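Local structure of separin (Saccharomyces cerevisiae, 5U1T) at residues Val756-Gln767 with Ser795-Ile806. The protein cleaves the MCD1/SCC1 subunit of cohesin at the onset of anaphase as a caspase-like cysteine protease, and is held inactive by securin for most of the cell cycle. Sequence-based numbering, arbitrary orientation.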
loop_
_atom_site.group_PDB
_atom_site.type_symbol
_atom_site.label_atom_id
_atom_site.label_comp_id
_atom_site.label_asym_id
_atom_site.label_seq_id
_atom_site.Cartn_x
_atom_site.Cartn_y
_atom_site.Cartn_z
ATOM N N VAL A 756 8.098 8.184 20.700
ATOM C CA VAL A 756 7.131 8.995 20.002
ATOM C C VAL A 756 7.775 9.791 18.897
ATOM O O VAL A 756 7.268 9.800 17.782
ATOM C CB VAL A 756 6.409 9.935 20.966
ATOM C CG1 VAL A 756 5.530 10.908 20.206
ATOM C CG2 VAL A 756 5.585 9.118 21.934
ATOM N N ILE A 757 8.905 10.427 19.188
ATOM C CA ILE A 757 9.538 11.311 18.213
ATOM C C ILE A 757 9.949 10.579 16.944
ATOM O O ILE A 757 9.499 10.910 15.845
ATOM C CB ILE A 757 10.790 12.000 18.779
ATOM C CG1 ILE A 757 10.444 12.782 20.052
ATOM C CG2 ILE A 757 11.432 12.898 17.708
ATOM C CD1 ILE A 757 9.336 13.778 19.849
ATOM N N SER A 758 10.810 9.585 17.097
ATOM C CA SER A 758 11.320 8.872 15.945
ATOM C C SER A 758 10.170 8.149 15.207
ATOM O O SER A 758 10.193 8.043 13.989
ATOM C CB SER A 758 12.439 7.909 16.371
ATOM O OG SER A 758 11.926 6.844 17.138
ATOM N N ALA A 759 9.143 7.701 15.923
ATOM C CA ALA A 759 7.966 7.148 15.239
ATOM C C ALA A 759 7.288 8.199 14.358
ATOM O O ALA A 759 6.818 7.893 13.271
ATOM C CB ALA A 759 6.973 6.587 16.233
ATOM N N VAL A 760 7.234 9.439 14.836
ATOM C CA VAL A 760 6.666 10.528 14.044
ATOM C C VAL A 760 7.514 10.744 12.798
ATOM O O VAL A 760 6.978 10.910 11.710
ATOM C CB VAL A 760 6.570 11.857 14.837
ATOM C CG1 VAL A 760 6.253 13.017 13.906
ATOM C CG2 VAL A 760 5.514 11.753 15.903
ATOM N N ILE A 761 8.834 10.726 12.963
ATOM C CA ILE A 761 9.744 10.948 11.846
ATOM C C ILE A 761 9.609 9.858 10.785
ATOM O O ILE A 761 9.519 10.164 9.596
ATOM C CB ILE A 761 11.191 11.026 12.317
ATOM C CG1 ILE A 761 11.345 12.222 13.254
ATOM C CG2 ILE A 761 12.134 11.135 11.127
ATOM C CD1 ILE A 761 12.750 12.440 13.759
ATOM N N ASP A 762 9.578 8.600 11.223
ATOM C CA ASP A 762 9.402 7.465 10.328
ATOM C C ASP A 762 8.173 7.651 9.456
ATOM O O ASP A 762 8.277 7.715 8.225
ATOM C CB ASP A 762 9.286 6.165 11.116
ATOM C CG ASP A 762 10.620 5.689 11.641
ATOM O OD1 ASP A 762 11.667 6.271 11.275
ATOM O OD2 ASP A 762 10.627 4.713 12.423
ATOM N N CYS A 763 7.021 7.726 10.111
ATOM C CA CYS A 763 5.747 8.057 9.481
ATOM C C CYS A 763 5.837 9.127 8.408
ATOM O O CYS A 763 5.187 9.027 7.375
ATOM C CB CYS A 763 4.756 8.536 10.541
ATOM S SG CYS A 763 3.541 7.330 10.961
ATOM N N ARG A 764 6.628 10.160 8.665
ATOM C CA ARG A 764 6.722 11.283 7.742
ATOM C C ARG A 764 7.595 10.943 6.532
ATOM O O ARG A 764 7.372 11.460 5.445
ATOM C CB ARG A 764 7.253 12.522 8.467
ATOM C CG ARG A 764 6.326 13.027 9.592
ATOM C CD ARG A 764 5.156 13.848 9.070
ATOM N NE ARG A 764 5.653 14.916 8.215
ATOM C CZ ARG A 764 5.631 14.872 6.886
ATOM N NH1 ARG A 764 6.135 15.881 6.186
ATOM N NH2 ARG A 764 5.108 13.819 6.255
ATOM N N LYS A 765 8.583 10.076 6.725
ATOM C CA LYS A 765 9.358 9.566 5.611
ATOM C C LYS A 765 8.461 8.734 4.705
ATOM O O LYS A 765 8.527 8.836 3.480
ATOM C CB LYS A 765 10.525 8.722 6.096
ATOM C CG LYS A 765 11.557 9.468 6.866
ATOM C CD LYS A 765 12.615 8.503 7.346
ATOM C CE LYS A 765 13.615 9.204 8.237
ATOM N NZ LYS A 765 14.564 8.242 8.839
ATOM N N ALA A 766 7.627 7.905 5.330
ATOM C CA ALA A 766 6.705 7.052 4.612
ATOM C C ALA A 766 5.805 7.902 3.732
ATOM O O ALA A 766 5.554 7.569 2.582
ATOM C CB ALA A 766 5.891 6.219 5.569
ATOM N N GLN A 767 5.340 9.019 4.263
ATOM C CA GLN A 767 4.465 9.895 3.502
ATOM C C GLN A 767 5.200 10.673 2.424
ATOM O O GLN A 767 4.640 10.974 1.374
ATOM C CB GLN A 767 3.766 10.869 4.433
ATOM C CG GLN A 767 2.625 10.265 5.164
ATOM C CD GLN A 767 1.663 11.321 5.649
ATOM O OE1 GLN A 767 2.080 12.409 6.103
ATOM N NE2 GLN A 767 0.357 11.026 5.547
ATOM N N SER A 795 -0.421 5.170 7.138
ATOM C CA SER A 795 0.425 6.192 7.712
ATOM C C SER A 795 -0.416 7.350 8.274
ATOM O O SER A 795 -0.025 7.932 9.266
ATOM C CB SER A 795 1.451 6.687 6.696
ATOM O OG SER A 795 0.867 7.628 5.840
ATOM N N PHE A 796 -1.575 7.662 7.706
ATOM C CA PHE A 796 -2.482 8.593 8.395
ATOM C C PHE A 796 -3.019 8.038 9.731
ATOM O O PHE A 796 -2.937 8.709 10.750
ATOM C CB PHE A 796 -3.656 8.989 7.502
ATOM C CG PHE A 796 -3.339 10.122 6.564
ATOM C CD1 PHE A 796 -3.315 11.436 7.029
ATOM C CD2 PHE A 796 -3.040 9.872 5.226
ATOM C CE1 PHE A 796 -3.008 12.490 6.176
ATOM C CE2 PHE A 796 -2.732 10.913 4.367
ATOM C CZ PHE A 796 -2.719 12.230 4.839
ATOM N N PHE A 797 -3.567 6.828 9.717
ATOM C CA PHE A 797 -3.925 6.134 10.941
ATOM C C PHE A 797 -2.775 6.203 11.976
ATOM O O PHE A 797 -2.971 6.621 13.115
ATOM C CB PHE A 797 -4.282 4.669 10.657
ATOM C CG PHE A 797 -5.438 4.480 9.703
ATOM C CD1 PHE A 797 -6.291 5.528 9.381
ATOM C CD2 PHE A 797 -5.673 3.234 9.122
ATOM C CE1 PHE A 797 -7.359 5.332 8.483
ATOM C CE2 PHE A 797 -6.730 3.031 8.237
ATOM C CZ PHE A 797 -7.581 4.078 7.922
ATOM N N GLN A 798 -1.575 5.822 11.566
ATOM C CA GLN A 798 -0.458 5.792 12.488
ATOM C C GLN A 798 -0.132 7.170 13.079
ATOM O O GLN A 798 0.065 7.291 14.285
ATOM C CB GLN A 798 0.784 5.222 11.802
ATOM C CG GLN A 798 1.766 4.566 12.758
ATOM C CD GLN A 798 1.058 3.708 13.802
ATOM O OE1 GLN A 798 0.470 2.664 13.493
ATOM N NE2 GLN A 798 1.080 4.173 15.049
ATOM N N LEU A 799 -0.061 8.195 12.233
ATOM C CA LEU A 799 0.295 9.534 12.682
ATOM C C LEU A 799 -0.744 10.063 13.666
ATOM O O LEU A 799 -0.390 10.597 14.727
ATOM C CB LEU A 799 0.432 10.497 11.508
ATOM C CG LEU A 799 1.808 10.676 10.874
ATOM C CD1 LEU A 799 1.653 11.311 9.498
ATOM C CD2 LEU A 799 2.729 11.518 11.723
ATOM N N ILE A 800 -2.021 9.907 13.315
ATOM C CA ILE A 800 -3.103 10.311 14.197
ATOM C C ILE A 800 -3.030 9.550 15.522
ATOM O O ILE A 800 -3.100 10.153 16.576
ATOM C CB ILE A 800 -4.471 10.111 13.530
ATOM C CG1 ILE A 800 -4.564 10.996 12.271
ATOM C CG2 ILE A 800 -5.580 10.427 14.506
ATOM C CD1 ILE A 800 -5.887 10.936 11.499
ATOM N N LYS A 801 -2.861 8.235 15.471
ATOM C CA LYS A 801 -2.694 7.456 16.676
ATOM C C LYS A 801 -1.507 7.968 17.502
ATOM O O LYS A 801 -1.591 8.033 18.731
ATOM C CB LYS A 801 -2.513 5.973 16.337
ATOM C CG LYS A 801 -3.806 5.178 16.089
ATOM C CD LYS A 801 -3.450 3.770 15.584
ATOM C CE LYS A 801 -4.450 2.685 16.018
ATOM N NZ LYS A 801 -3.939 1.273 15.801
ATOM N N ILE A 802 -0.413 8.354 16.856
ATOM C CA ILE A 802 0.768 8.764 17.618
ATOM C C ILE A 802 0.489 10.075 18.361
ATOM O O ILE A 802 0.933 10.276 19.494
ATOM C CB ILE A 802 2.023 8.937 16.728
ATOM C CG1 ILE A 802 2.459 7.608 16.106
ATOM C CG2 ILE A 802 3.191 9.473 17.535
ATOM C CD1 ILE A 802 3.579 7.767 15.082
ATOM N N HIS A 803 -0.283 10.948 17.726
ATOM C CA HIS A 803 -0.605 12.236 18.296
ATOM C C HIS A 803 -1.763 12.173 19.310
ATOM O O HIS A 803 -1.901 13.063 20.150
ATOM C CB HIS A 803 -0.903 13.228 17.172
ATOM C CG HIS A 803 0.312 13.610 16.378
ATOM N ND1 HIS A 803 1.042 14.750 16.636
ATOM C CD2 HIS A 803 0.938 12.993 15.348
ATOM C CE1 HIS A 803 2.057 14.825 15.792
ATOM N NE2 HIS A 803 2.018 13.770 15.001
ATOM N N ILE A 804 -2.582 11.125 19.239
ATOM C CA ILE A 804 -3.582 10.861 20.272
ATOM C C ILE A 804 -2.861 10.412 21.522
ATOM O O ILE A 804 -3.133 10.908 22.608
ATOM C CB ILE A 804 -4.589 9.791 19.856
ATOM C CG1 ILE A 804 -5.558 10.369 18.839
ATOM C CG2 ILE A 804 -5.363 9.276 21.047
ATOM C CD1 ILE A 804 -6.245 9.323 18.011
ATOM N N ARG A 805 -1.912 9.499 21.359
ATOM C CA ARG A 805 -1.115 9.030 22.476
ATOM C C ARG A 805 -0.480 10.171 23.277
ATOM O O ARG A 805 -0.432 10.107 24.492
ATOM C CB ARG A 805 -0.029 8.081 21.988
ATOM C CG ARG A 805 0.998 7.805 23.043
ATOM C CD ARG A 805 2.081 6.922 22.555
ATOM N NE ARG A 805 1.910 5.557 23.041
ATOM C CZ ARG A 805 2.709 4.988 23.935
ATOM N NH1 ARG A 805 2.484 3.730 24.304
ATOM N NH2 ARG A 805 3.732 5.676 24.458
ATOM N N ILE A 806 0.008 11.221 22.621
ATOM C CA ILE A 806 0.608 12.313 23.381
ATOM C C ILE A 806 -0.360 13.469 23.596
ATOM O O ILE A 806 0.039 14.536 24.059
ATOM C CB ILE A 806 1.876 12.858 22.707
ATOM C CG1 ILE A 806 1.523 13.561 21.397
ATOM C CG2 ILE A 806 2.889 11.744 22.514
ATOM C CD1 ILE A 806 2.714 14.085 20.688
#
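Residues 756-767 and 795-805, parts of two longer helices, run antiparallel, their axes 9.8 Å apart at closest approach and at an angle of 158°, and Cys763 comes closest to Ser795 in the backbone register while Val756 lies near Ile802. The seam is a knobs-into-holes packing built mainly from hydrocarbon. Cys763 is a short knob set among Ser795, Gln798, Leu799 and Ile802; its SG lies 3.6 Å from Gln798 CB, and its small side chain suits the close approach of the helices here. Leu799 answers it from the other helix, filling the hole between Val760, Cys763, Arg764 and Gln767; its CG meets Cys763 CB at 3.7 Å, and the leucine fork lets CD1 reach the Gln767 amide as well. Ile802 is the third knob, and its two branches divide the work: CG2, anti to the backbone N, touches Val760 CG2 at 3.6 Å, whereas CD1 reaches over the small Ala759, 3.8 Å from its CB. Val756 extends the apolar row, its CG1 3.6 Å from CG2 of Ile806, just past the end of the helix. Toward the other end of these segments, Gln767 has an extended chain that suits a mixed surface: CG lies 3.2 Å from Ser795 OG, and NE2 sits over one face of the Phe796 ring, 3.3 Å from CE2, with amide and ring planes 74° apart. Replacing Gln767 by an alanine would probably take the amide off that ring face and leave a gap beside Leu799. Ser795 OG bonds back to Leu792 O within its own helix, which satisfies this buried hydroxyl. The pair belongs to separase's helical region, away from the active site. Helix 729-752 packs against Val756 and Ser795, helix 809-825 against Arg764 and His803, and helix 1075-1088 against Ile806; a chain of another protein also reaches the seam, its backbone accepting a hydrogen bond from Arg764 NE.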